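Long-range contacts in acetyl-CoA C-acetyltransferase (Syntrophomonas wolfei subsp. wolfei, PDB 7N7Z), which probably catalyses the reversible condensation of two acetyl-CoA molecules to acetoacetyl-CoA and free CoA: residues 57-62 with 85-90; 114-119 with 260-265; 126-131 with 144-149; 12-17 with 39-44. All coordinates share one frame; numbering follows the deposited sequence.

Interaction 1. Residues 57-62 with 85-90; sequences GATCLH and SCMVSQ
Gly57 and Met87 face each other in a parallel beta ladder, the strand pairing of a beta-alpha-beta unit in which strands 54-58 and 84-89 are joined through helix 69-76. The tight part comes first. Gly57 N gives a nearly straight bond to Cys86 O at 2.9 Å, and Val88 N returns one to Gly57 O at 2.8 Å. Beyond Ala58 the two segments part, and the last rung, Thr59 N to Val88 O at 3.4 Å, is weak.

On the face of the ladder bearing Met87 lies that residue's side chain. With CG anti to the backbone N (chi1 -177°) and a bend at the thioether, it reaches along to Thr59 and His62. Its SD rests on Thr59 CG2 at 3.6 Å, and its methyl CE sits over one face of the His62 imidazole, 3.7 Å from the ring centroid and displaced toward the CG side, a CH-pi contact. Gly66 O holds His62 NE2, while Val119 O takes the Thr59 hydroxyl.

Met87, Val88 and Ser89 also pair, antiparallel, with a strand of the second subunit. Toward Cys60, whose side chain is about 7 Å from that of Cys92, the predicted acyl-carrying cysteine, the fit is looser and a water enters. This bridging water donates to Cys60 O at 2.8 Å and lies 2.7 Å from Ser89 OG.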
loop_
_atom_site.group_PDB
_atom_site.type_symbol
_atom_site.label_atom_id
_atom_site.label_comp_id
_atom_site.label_asym_id
_atom_site.label_seq_id
_atom_site.Cartn_x
_atom_site.Cartn_y
_atom_site.Cartn_z
ATOM N N GLY B 57 24.388 3.484 -17.509
ATOM C CA GLY B 57 23.039 2.975 -17.674
ATOM C C GLY B 57 22.020 4.099 -17.663
ATOM O O GLY B 57 22.033 4.957 -16.777
ATOM N N ALA B 58 21.135 4.077 -18.653
ATOM C CA ALA B 58 20.069 5.058 -18.778
ATOM C C ALA B 58 18.729 4.419 -18.443
ATOM O O ALA B 58 18.448 3.288 -18.854
ATOM C CB ALA B 58 20.026 5.643 -20.190
ATOM N N THR B 59 17.913 5.146 -17.686
ATOM C CA THR B 59 16.554 4.735 -17.364
ATOM C C THR B 59 15.860 5.903 -16.684
ATOM O O THR B 59 16.504 6.708 -16.006
ATOM C CB THR B 59 16.524 3.498 -16.455
ATOM O OG1 THR B 59 15.222 2.899 -16.509
ATOM C CG2 THR B 59 16.842 3.875 -15.014
ATOM N N CYS B 60 14.544 5.988 -16.873
ATOM C CA CYS B 60 13.788 7.083 -16.280
ATOM C C CYS B 60 13.215 6.712 -14.915
ATOM O O CYS B 60 13.202 7.552 -14.009
ATOM C CB CYS B 60 12.667 7.523 -17.230
ATOM S SG CYS B 60 11.535 8.772 -16.555
ATOM N N LEU B 61 12.757 5.471 -14.736
ATOM C CA LEU B 61 12.138 5.026 -13.484
ATOM C C LEU B 61 12.984 3.909 -12.868
ATOM O O LEU B 61 12.827 2.728 -13.191
ATOM C CB LEU B 61 10.684 4.575 -13.711
ATOM C CG LEU B 61 9.611 5.673 -13.670
ATOM C CD1 LEU B 61 9.418 6.214 -12.262
ATOM C CD2 LEU B 61 9.942 6.809 -14.615
ATOM N N HIS B 62 13.879 4.313 -11.963
ATOM C CA HIS B 62 14.724 3.381 -11.220
ATOM C C HIS B 62 13.901 2.440 -10.347
ATOM O O HIS B 62 14.186 1.238 -10.272
ATOM C CB HIS B 62 15.695 4.202 -10.365
ATOM C CG HIS B 62 16.416 3.426 -9.305
ATOM N ND1 HIS B 62 16.956 4.036 -8.193
ATOM C CD2 HIS B 62 16.730 2.113 -9.203
ATOM C CE1 HIS B 62 17.549 3.129 -7.439
ATOM N NE2 HIS B 62 17.425 1.954 -8.028
ATOM N N SER B 85 30.503 2.306 -13.041
ATOM C CA SER B 85 29.065 2.122 -13.163
ATOM C C SER B 85 28.364 3.376 -12.669
ATOM O O SER B 85 28.794 3.991 -11.689
ATOM C CB SER B 85 28.590 0.901 -12.369
ATOM O OG SER B 85 28.730 1.118 -10.974
ATOM N N CYS B 86 27.288 3.749 -13.353
ATOM C CA CYS B 86 26.456 4.862 -12.923
ATOM C C CYS B 86 25.142 4.801 -13.686
ATOM O O CYS B 86 25.040 4.156 -14.734
ATOM C CB CYS B 86 27.149 6.210 -13.143
ATOM S SG CYS B 86 27.064 6.826 -14.837
ATOM N N MET B 87 24.137 5.479 -13.140
ATOM C CA MET B 87 22.802 5.534 -13.718
ATOM C C MET B 87 22.435 6.990 -13.955
ATOM O O MET B 87 22.545 7.816 -13.043
ATOM C CB MET B 87 21.780 4.869 -12.797
ATOM C CG MET B 87 20.379 4.816 -13.367
ATOM S SD MET B 87 19.337 3.679 -12.440
ATOM C CE MET B 87 19.089 4.639 -10.956
ATOM N N VAL B 88 22.004 7.300 -15.173
ATOM C CA VAL B 88 21.714 8.666 -15.584
ATOM C C VAL B 88 20.266 8.743 -16.037
ATOM O O VAL B 88 19.702 7.772 -16.553
ATOM C CB VAL B 88 22.666 9.136 -16.707
ATOM C CG1 VAL B 88 22.693 8.121 -17.836
ATOM C CG2 VAL B 88 22.267 10.516 -17.232
ATOM N N SER B 89 19.665 9.914 -15.841
ATOM C CA SER B 89 18.299 10.160 -16.275
ATOM C C SER B 89 18.181 11.576 -16.812
ATOM O O SER B 89 18.565 12.536 -16.137
ATOM C CB SER B 89 17.303 9.951 -15.127
ATOM O OG SER B 89 15.976 10.170 -15.571
ATOM N N GLN B 90 17.668 11.694 -18.033
ATOM C CA GLN B 90 17.224 12.954 -18.620
ATOM C C GLN B 90 15.871 12.740 -19.290
ATOM O O GLN B 90 15.633 13.136 -20.433
ATOM C CB GLN B 90 18.257 13.501 -19.604
ATOM C CG GLN B 90 18.046 14.969 -19.969
ATOM C CD GLN B 90 19.275 15.615 -20.593
ATOM O OE1 GLN B 90 20.408 15.325 -20.207
ATOM N NE2 GLN B 90 19.053 16.503 -21.556
HETATM O O HOH W 1 13.767 10.263 -14.035
#

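Interaction 2. Residues 114-119 with 260-265; sequences SLVTAV and AVFMSK
Four backbone hydrogen bonds tie Ser114 and Val116 to Phe262 and Ala260, in two reciprocal pairs. Ser114 N bonds to Phe262 O at 3.1 Å, and Phe262 N comes back to Ser114 O at 2.9 Å. In the other pair Val116 N meets Ala260 O almost linearly (172°), but Ala260 N approaches Val116 O with a bent N-H (144°). Leu115 and Val261 form the non-hydrogen-bonded pair in between.

Side-chain packing differs on the two faces. On the face bearing Val116 and Phe262, the phenylalanine CG lies beside the backbone N, opposite the carbonyl carbon (chi1 -62°), which brings the ring diagonally across to the valine; Val116 CG2 lies obliquely against it, 3.4 Å from Phe262 CE1. On the other face Leu115 CD1 lies 4.3 Å from Val261 CG2, facing helix 30-45, where Leu115 touches Ala38 and Val261 touches Ile42.

Two carbonyl oxygens also meet carbon. The Phe262 ring turns an edge to Ser114 O, which lies near its plane, and Leu115 CD1 is 3.4 Å from Ala260 O.

The polar side chain of Ser114 looks elsewhere, bonding through OG to Glu54. This is the mixed sheet in the N-terminal half of a thiolase fold, strands 84-89, 54-58, 113-121, 254-264 and 8-20, covered by helix 94-107 on one face and helix 30-45 on the other.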
loop_
_atom_site.group_PDB
_atom_site.type_symbol
_atom_site.label_atom_id
_atom_site.label_comp_id
_atom_site.label_asym_id
_atom_site.label_seq_id
_atom_site.Cartn_x
_atom_site.Cartn_y
_atom_site.Cartn_z
ATOM N N SER B 114 33.418 1.867 -23.366
ATOM C CA SER B 114 32.301 2.157 -22.479
ATOM C C SER B 114 31.043 1.490 -23.012
ATOM O O SER B 114 30.730 1.603 -24.201
ATOM C CB SER B 114 32.075 3.667 -22.346
ATOM O OG SER B 114 33.089 4.269 -21.560
ATOM N N LEU B 115 30.333 0.793 -22.132
ATOM C CA LEU B 115 29.032 0.229 -22.456
ATOM C C LEU B 115 27.949 1.214 -22.033
ATOM O O LEU B 115 28.000 1.761 -20.927
ATOM C CB LEU B 115 28.836 -1.114 -21.754
ATOM C CG LEU B 115 27.436 -1.727 -21.840
ATOM C CD1 LEU B 115 27.020 -1.930 -23.289
ATOM C CD2 LEU B 115 27.379 -3.040 -21.075
ATOM N N VAL B 116 26.987 1.452 -22.916
ATOM C CA VAL B 116 25.838 2.300 -22.618
ATOM C C VAL B 116 24.585 1.451 -22.767
ATOM O O VAL B 116 24.346 0.873 -23.834
ATOM C CB VAL B 116 25.775 3.534 -23.530
ATOM C CG1 VAL B 116 24.528 4.357 -23.223
ATOM C CG2 VAL B 116 27.026 4.379 -23.370
ATOM N N THR B 117 23.798 1.367 -21.700
ATOM C CA THR B 117 22.512 0.685 -21.723
ATOM C C THR B 117 21.406 1.701 -21.479
ATOM O O THR B 117 21.565 2.627 -20.677
ATOM C CB THR B 117 22.442 -0.423 -20.667
ATOM O OG1 THR B 117 22.622 0.139 -19.362
ATOM C CG2 THR B 117 23.511 -1.472 -20.923
ATOM N N ALA B 118 20.292 1.527 -22.183
ATOM C CA ALA B 118 19.138 2.410 -22.057
ATOM C C ALA B 118 17.894 1.538 -22.039
ATOM O O ALA B 118 17.656 0.784 -22.986
ATOM C CB ALA B 118 19.084 3.420 -23.207
ATOM N N VAL B 119 17.108 1.628 -20.967
ATOM C CA VAL B 119 16.012 0.694 -20.756
ATOM C C VAL B 119 14.858 1.403 -20.065
ATOM O O VAL B 119 15.052 2.330 -19.271
ATOM C CB VAL B 119 16.465 -0.533 -19.931
ATOM C CG1 VAL B 119 16.881 -0.109 -18.527
ATOM C CG2 VAL B 119 15.351 -1.567 -19.872
ATOM N N ALA B 260 24.769 -0.125 -26.505
ATOM C CA ALA B 260 25.783 0.229 -27.485
ATOM C C ALA B 260 27.154 0.161 -26.831
ATOM O O ALA B 260 27.304 0.443 -25.640
ATOM C CB ALA B 260 25.538 1.627 -28.065
ATOM N N VAL B 261 28.149 -0.218 -27.628
ATOM C CA VAL B 261 29.540 -0.277 -27.195
ATOM C C VAL B 261 30.289 0.847 -27.897
ATOM O O VAL B 261 30.387 0.863 -29.131
ATOM C CB VAL B 261 30.176 -1.640 -27.505
ATOM C CG1 VAL B 261 31.644 -1.649 -27.085
ATOM C CG2 VAL B 261 29.408 -2.753 -26.813
ATOM N N PHE B 262 30.815 1.784 -27.114
ATOM C CA PHE B 262 31.567 2.915 -27.631
ATOM C C PHE B 262 33.053 2.709 -27.370
ATOM O O PHE B 262 33.446 2.019 -26.424
ATOM C CB PHE B 262 31.094 4.224 -26.993
ATOM C CG PHE B 262 29.657 4.548 -27.285
ATOM C CD1 PHE B 262 28.647 4.072 -26.467
ATOM C CD2 PHE B 262 29.315 5.320 -28.381
ATOM C CE1 PHE B 262 27.323 4.363 -26.734
ATOM C CE2 PHE B 262 27.992 5.613 -28.655
ATOM C CZ PHE B 262 26.995 5.133 -27.830
ATOM N N MET B 263 33.878 3.314 -28.222
ATOM C CA MET B 263 35.318 3.134 -28.135
ATOM C C MET B 263 36.029 4.347 -28.709
ATOM O O MET B 263 35.519 5.019 -29.610
ATOM C CB MET B 263 35.778 1.888 -28.897
ATOM C CG MET B 263 35.554 0.589 -28.164
ATOM S SD MET B 263 36.212 -0.816 -29.079
ATOM C CE MET B 263 35.004 -2.067 -28.647
ATOM N N SER B 264 37.218 4.615 -28.179
ATOM C CA SER B 264 38.134 5.519 -28.854
ATOM C C SER B 264 38.537 4.913 -30.191
ATOM O O SER B 264 38.707 3.696 -30.314
ATOM C CB SER B 264 39.368 5.776 -27.990
ATOM O OG SER B 264 40.190 4.624 -27.926
ATOM N N LYS B 265 38.668 5.769 -31.207
ATOM C CA LYS B 265 39.067 5.297 -32.529
ATOM C C LYS B 265 40.318 4.432 -32.453
ATOM O O LYS B 265 40.422 3.411 -33.142
ATOM C CB LYS B 265 39.301 6.492 -33.453
ATOM C CG LYS B 265 39.040 6.222 -34.930
ATOM C CD LYS B 265 39.395 7.444 -35.769
ATOM C CE LYS B 265 39.300 7.162 -37.259
ATOM N NZ LYS B 265 37.905 7.319 -37.768
#

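Interaction 3. Residues 126-131 with 144-149; sequences PYLLQQ and QDAMLS
Leu128 and Gln144 form a hydrogen-bonded antiparallel pair: Leu128 N binds Gln144 O at 2.9 Å, and Gln144 N binds Leu128 O at 3.1 Å. Next to them Tyr127 and Asp145 are the non-hydrogen-bonded pair, after which residues 144-149 turn straight into helix 146-152.

The Tyr127 ring lies flat over Asp145. Its face takes Asp145 CA almost above the centre, 3.8 Å from the centroid, in a CH-pi contact, and ring and carboxylate planes are stacked only 24° apart. The Asp145 side chain, turned away from its amide nitrogen (chi1 -174°), carries the carboxylate under the phenol end of the ring. Asp145 is also the N-cap, though its OD1 bond to Met147 N is weak; Arg133 of the second subunit makes a salt bridge to OD1, and Gly139 of the third subunit engages both OD2 and the Tyr127 hydroxyl.

The motif is a beta hairpin of strands 127-129 and 141-145, and strand 127-129 pairs antiparallel with a strand of the second subunit.

On the opposite face of the hairpin, Leu128 CG packs on Ala146 CB at 3.8 Å, and that methyl also sits 3.4 Å from Pro126 O. Toward the partly exposed glutamines, water takes over: a water 2.7 Å from Gln144 OE1 accepts from Gln130 N, and a second water lies between Gln144 OE1 and Gln130 OE1.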
loop_
_atom_site.group_PDB
_atom_site.type_symbol
_atom_site.label_atom_id
_atom_site.label_comp_id
_atom_site.label_asym_id
_atom_site.label_seq_id
_atom_site.Cartn_x
_atom_site.Cartn_y
_atom_site.Cartn_z
ATOM N N PRO B 126 6.649 0.291 -10.396
ATOM C CA PRO B 126 5.808 0.058 -9.217
ATOM C C PRO B 126 4.936 1.263 -8.902
ATOM O O PRO B 126 5.014 2.321 -9.532
ATOM C CB PRO B 126 6.823 -0.207 -8.099
ATOM C CG PRO B 126 8.063 0.501 -8.537
ATOM C CD PRO B 126 8.068 0.478 -10.039
ATOM N N TYR B 127 4.070 1.068 -7.914
ATOM C CA TYR B 127 3.336 2.148 -7.273
ATOM C C TYR B 127 4.038 2.515 -5.970
ATOM O O TYR B 127 4.730 1.690 -5.369
ATOM C CB TYR B 127 1.886 1.742 -6.997
ATOM C CG TYR B 127 0.945 1.961 -8.163
ATOM C CD1 TYR B 127 1.179 1.365 -9.397
ATOM C CD2 TYR B 127 -0.179 2.764 -8.028
ATOM C CE1 TYR B 127 0.316 1.567 -10.462
ATOM C CE2 TYR B 127 -1.046 2.971 -9.085
ATOM C CZ TYR B 127 -0.796 2.372 -10.297
ATOM O OH TYR B 127 -1.661 2.582 -11.347
ATOM N N LEU B 128 3.850 3.759 -5.536
ATOM C CA LEU B 128 4.529 4.287 -4.360
ATOM C C LEU B 128 3.553 4.511 -3.213
ATOM O O LEU B 128 2.403 4.906 -3.428
ATOM C CB LEU B 128 5.230 5.612 -4.673
ATOM C CG LEU B 128 5.987 5.735 -5.994
ATOM C CD1 LEU B 128 6.325 7.195 -6.257
ATOM C CD2 LEU B 128 7.241 4.881 -5.982
ATOM N N LEU B 129 4.029 4.267 -1.994
ATOM C CA LEU B 129 3.344 4.656 -0.762
ATOM C C LEU B 129 4.234 5.695 -0.082
ATOM O O LEU B 129 5.206 5.345 0.594
ATOM C CB LEU B 129 3.087 3.454 0.138
ATOM C CG LEU B 129 2.136 2.388 -0.411
ATOM C CD1 LEU B 129 2.055 1.208 0.545
ATOM C CD2 LEU B 129 0.754 2.974 -0.661
ATOM N N GLN B 130 3.897 6.973 -0.269
ATOM C CA GLN B 130 4.792 8.044 0.162
ATOM C C GLN B 130 4.861 8.146 1.682
ATOM O O GLN B 130 5.934 8.404 2.241
ATOM C CB GLN B 130 4.344 9.371 -0.452
ATOM C CG GLN B 130 5.351 10.505 -0.314
ATOM C CD GLN B 130 6.662 10.223 -1.025
ATOM O OE1 GLN B 130 6.802 10.482 -2.223
ATOM N NE2 GLN B 130 7.635 9.698 -0.288
ATOM N N GLN B 131 3.739 7.942 2.368
ATOM C CA GLN B 131 3.672 8.111 3.813
ATOM C C GLN B 131 3.793 6.795 4.573
ATOM O O GLN B 131 3.517 6.760 5.776
ATOM C CB GLN B 131 2.364 8.806 4.195
ATOM C CG GLN B 131 1.940 9.901 3.229
ATOM C CD GLN B 131 1.254 11.054 3.927
ATOM O OE1 GLN B 131 0.032 11.061 4.084
ATOM N NE2 GLN B 131 2.039 12.039 4.354
ATOM N N GLN B 144 0.364 6.094 -5.449
ATOM C CA GLN B 144 0.724 6.871 -6.627
ATOM C C GLN B 144 1.281 5.980 -7.726
ATOM O O GLN B 144 2.122 5.112 -7.468
ATOM C CB GLN B 144 1.755 7.940 -6.262
ATOM C CG GLN B 144 1.153 9.257 -5.818
ATOM C CD GLN B 144 2.183 10.184 -5.210
ATOM O OE1 GLN B 144 2.571 10.022 -4.054
ATOM N NE2 GLN B 144 2.633 11.159 -5.989
ATOM N N ASP B 145 0.815 6.208 -8.952
ATOM C CA ASP B 145 1.404 5.591 -10.135
ATOM C C ASP B 145 2.696 6.332 -10.456
ATOM O O ASP B 145 2.665 7.460 -10.958
ATOM C CB ASP B 145 0.425 5.641 -11.305
ATOM C CG ASP B 145 0.927 4.879 -12.516
ATOM O OD1 ASP B 145 2.141 4.596 -12.577
ATOM O OD2 ASP B 145 0.109 4.563 -13.403
ATOM N N ALA B 146 3.837 5.703 -10.160
ATOM C CA ALA B 146 5.118 6.386 -10.311
ATOM C C ALA B 146 5.395 6.762 -11.761
ATOM O O ALA B 146 6.049 7.778 -12.022
ATOM C CB ALA B 146 6.246 5.511 -9.768
ATOM N N MET B 147 4.923 5.957 -12.715
ATOM C CA MET B 147 5.110 6.305 -14.119
ATOM C C MET B 147 4.536 7.680 -14.424
ATOM O O MET B 147 5.030 8.379 -15.318
ATOM C CB MET B 147 4.462 5.248 -15.016
ATOM C CG MET B 147 4.590 5.529 -16.512
ATOM S SD MET B 147 3.175 4.958 -17.468
ATOM C CE MET B 147 3.101 3.243 -16.973
ATOM N N LEU B 148 3.497 8.086 -13.697
ATOM C CA LEU B 148 2.898 9.402 -13.877
ATOM C C LEU B 148 3.536 10.432 -12.947
ATOM O O LEU B 148 4.068 11.448 -13.406
ATOM C CB LEU B 148 1.387 9.323 -13.633
ATOM C CG LEU B 148 0.611 8.334 -14.505
ATOM C CD1 LEU B 148 -0.861 8.354 -14.129
ATOM C CD2 LEU B 148 0.794 8.650 -15.979
ATOM N N SER B 149 3.504 10.168 -11.638
ATOM C CA SER B 149 3.924 11.175 -10.669
ATOM C C SER B 149 5.420 11.446 -10.737
ATOM O O SER B 149 5.853 12.578 -10.490
ATOM C CB SER B 149 3.527 10.735 -9.258
ATOM O OG SER B 149 4.180 9.531 -8.888
HETATM O O HOH W 2 5.085 10.855 -4.126
HETATM O O HOH W 3 1.984 8.026 -2.401
#

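Interaction 4. Residues 12-17 with 39-44; sequences GMARTP and NAAIER
Ala14 packs against Ala40 and Ala41 in a helix-on-sheet contact, where helix 30-45 lies over strand 8-20 of the central mixed sheet. The axes of the short segments come within 6.0 Å and run close to antiparallel, at 152°. The residues that meet at this close approach are small. Gly12, with no side chain, brings its CA to 3.6 Å from Ala41 O. The Ala14 methyl points at the helix and meets Ala40 CB at 3.3 Å, a carbon pair tighter than usual, with Ala41 CB farther off at 4.4 Å.

Arg44 supplies the polar part. Its chain, extended from CG to NE, leaves the helix and runs alongside the strand, bringing the guanidinium to the backbone of Met13. NH1 donates to Met13 O at 2.7 Å, reaching a lone pair of that carbonyl within its plane, and the oxygen lies at the guanidinium edge. The flat group also passes over the Ala14 methyl, which is 3.3 Å from NH1. Further bonds, from NH1 to Glu202 O and from NH2 to Ile203 O, fix its rotation.

Met13 points the other way, onto helix 360-378. Strand 8-20 is thus sandwiched between helix 30-45 and helix 360-378, while within the sheet its Gly12 and Ala14 hydrogen-bond to strand 254-264.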
loop_
_atom_site.group_PDB
_atom_site.type_symbol
_atom_site.label_atom_id
_atom_site.label_comp_id
_atom_site.label_asym_id
_atom_site.label_seq_id
_atom_site.Cartn_x
_atom_site.Cartn_y
_atom_site.Cartn_z
ATOM N N GLY B 12 29.251 -1.621 -31.571
ATOM C CA GLY B 12 28.143 -2.558 -31.525
ATOM C C GLY B 12 26.886 -1.857 -31.064
ATOM O O GLY B 12 26.936 -0.933 -30.245
ATOM N N MET B 13 25.748 -2.299 -31.597
ATOM C CA MET B 13 24.464 -1.685 -31.290
ATOM C C MET B 13 23.372 -2.739 -31.363
ATOM O O MET B 13 23.398 -3.607 -32.238
ATOM C CB MET B 13 24.146 -0.544 -32.262
ATOM C CG MET B 13 25.138 0.601 -32.212
ATOM S SD MET B 13 24.734 1.904 -33.385
ATOM C CE MET B 13 23.882 3.054 -32.320
ATOM N N ALA B 14 22.408 -2.649 -30.449
ATOM C CA ALA B 14 21.301 -3.593 -30.426
ATOM C C ALA B 14 20.166 -3.009 -29.602
ATOM O O ALA B 14 20.371 -2.148 -28.742
ATOM C CB ALA B 14 21.727 -4.949 -29.856
ATOM N N ARG B 15 18.959 -3.490 -29.888
ATOM C CA ARG B 15 17.790 -3.159 -29.091
ATOM C C ARG B 15 16.844 -4.350 -29.110
ATOM O O ARG B 15 16.876 -5.178 -30.024
ATOM C CB ARG B 15 17.083 -1.898 -29.605
ATOM C CG ARG B 15 16.397 -2.038 -30.964
ATOM C CD ARG B 15 15.402 -0.904 -31.187
ATOM N NE ARG B 15 14.741 -0.973 -32.487
ATOM C CZ ARG B 15 13.537 -1.487 -32.704
ATOM N NH1 ARG B 15 12.828 -2.034 -31.728
ATOM N NH2 ARG B 15 13.029 -1.453 -33.933
ATOM N N THR B 16 16.013 -4.434 -28.082
ATOM C CA THR B 16 14.929 -5.400 -28.065
ATOM C C THR B 16 13.756 -4.839 -28.852
ATOM O O THR B 16 13.741 -3.661 -29.216
ATOM C CB THR B 16 14.522 -5.710 -26.627
ATOM O OG1 THR B 16 13.805 -4.597 -26.078
ATOM C CG2 THR B 16 15.746 -5.997 -25.766
ATOM N N PRO B 17 12.754 -5.662 -29.150
ATOM C CA PRO B 17 11.511 -5.119 -29.701
ATOM C C PRO B 17 10.870 -4.155 -28.715
ATOM O O PRO B 17 11.108 -4.211 -27.506
ATOM C CB PRO B 17 10.638 -6.361 -29.924
ATOM C CG PRO B 17 11.599 -7.503 -29.986
ATOM C CD PRO B 17 12.723 -7.132 -29.060
ATOM N N ASN B 39 24.187 -7.698 -24.051
ATOM C CA ASN B 39 24.913 -8.842 -24.593
ATOM C C ASN B 39 24.934 -8.805 -26.115
ATOM O O ASN B 39 25.955 -9.115 -26.739
ATOM C CB ASN B 39 24.283 -10.143 -24.097
ATOM C CG ASN B 39 24.749 -10.523 -22.707
ATOM O OD1 ASN B 39 25.903 -10.292 -22.341
ATOM N ND2 ASN B 39 23.852 -11.108 -21.923
ATOM N N ALA B 40 23.812 -8.424 -26.730
ATOM C CA ALA B 40 23.761 -8.328 -28.184
ATOM C C ALA B 40 24.774 -7.315 -28.698
ATOM O O ALA B 40 25.549 -7.604 -29.617
ATOM C CB ALA B 40 22.350 -7.954 -28.634
ATOM N N ALA B 41 24.787 -6.117 -28.113
ATOM C CA ALA B 41 25.733 -5.097 -28.552
ATOM C C ALA B 41 27.172 -5.556 -28.348
ATOM O O ALA B 41 28.031 -5.328 -29.208
ATOM C CB ALA B 41 25.474 -3.788 -27.807
ATOM N N ILE B 42 27.453 -6.213 -27.220
ATOM C CA ILE B 42 28.817 -6.641 -26.928
ATOM C C ILE B 42 29.265 -7.705 -27.923
ATOM O O ILE B 42 30.375 -7.643 -28.465
ATOM C CB ILE B 42 28.927 -7.145 -25.478
ATOM C CG1 ILE B 42 28.798 -5.972 -24.503
ATOM C CG2 ILE B 42 30.249 -7.879 -25.272
ATOM C CD1 ILE B 42 28.683 -6.384 -23.048
ATOM N N GLU B 43 28.415 -8.701 -28.173
ATOM C CA GLU B 43 28.767 -9.740 -29.133
ATOM C C GLU B 43 28.967 -9.150 -30.523
ATOM O O GLU B 43 29.936 -9.479 -31.217
ATOM C CB GLU B 43 27.687 -10.819 -29.173
ATOM C CG GLU B 43 28.017 -11.944 -30.135
ATOM C CD GLU B 43 27.588 -11.632 -31.555
ATOM O OE1 GLU B 43 28.441 -11.624 -32.463
ATOM O OE2 GLU B 43 26.383 -11.420 -31.766
ATOM N N ARG B 44 28.038 -8.297 -30.959
ATOM C CA ARG B 44 28.132 -7.720 -32.296
ATOM C C ARG B 44 29.417 -6.919 -32.456
ATOM O O ARG B 44 30.041 -6.937 -33.522
ATOM C CB ARG B 44 26.914 -6.841 -32.574
ATOM C CG ARG B 44 25.620 -7.623 -32.706
ATOM C CD ARG B 44 24.402 -6.725 -32.601
ATOM N NE ARG B 44 23.166 -7.475 -32.783
ATOM C CZ ARG B 44 21.983 -6.927 -33.027
ATOM N NH1 ARG B 44 21.833 -5.616 -33.118
ATOM N NH2 ARG B 44 20.923 -7.716 -33.183
#

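In the fold
Interactions 1, 2 and 4 all reach the five neighbouring strands of the N-terminal half and follow their order: 84-89, 54-58, 113-121, 254-264, 8-20. Strands 54-58 and 113-121 connect interactions 1 and 2; their centres are about 14 Å apart. Strands 254-264 and 8-20 connect interactions 2 and 4, centres about 10 Å apart. Along the chain interaction 4 closes first, then interaction 1, and interaction 3 is nested inside the long loop that interaction 2 closes. Interaction 3 stands apart, its centre about 31 Å from that of interaction 2, yet touches interaction 1 through Leu61 and Ala146. The sheet contacts thus build the core; interactions 1 and 3 meet the second subunit, and interaction 3 also touches the third and fourth, tying it to the tetramer.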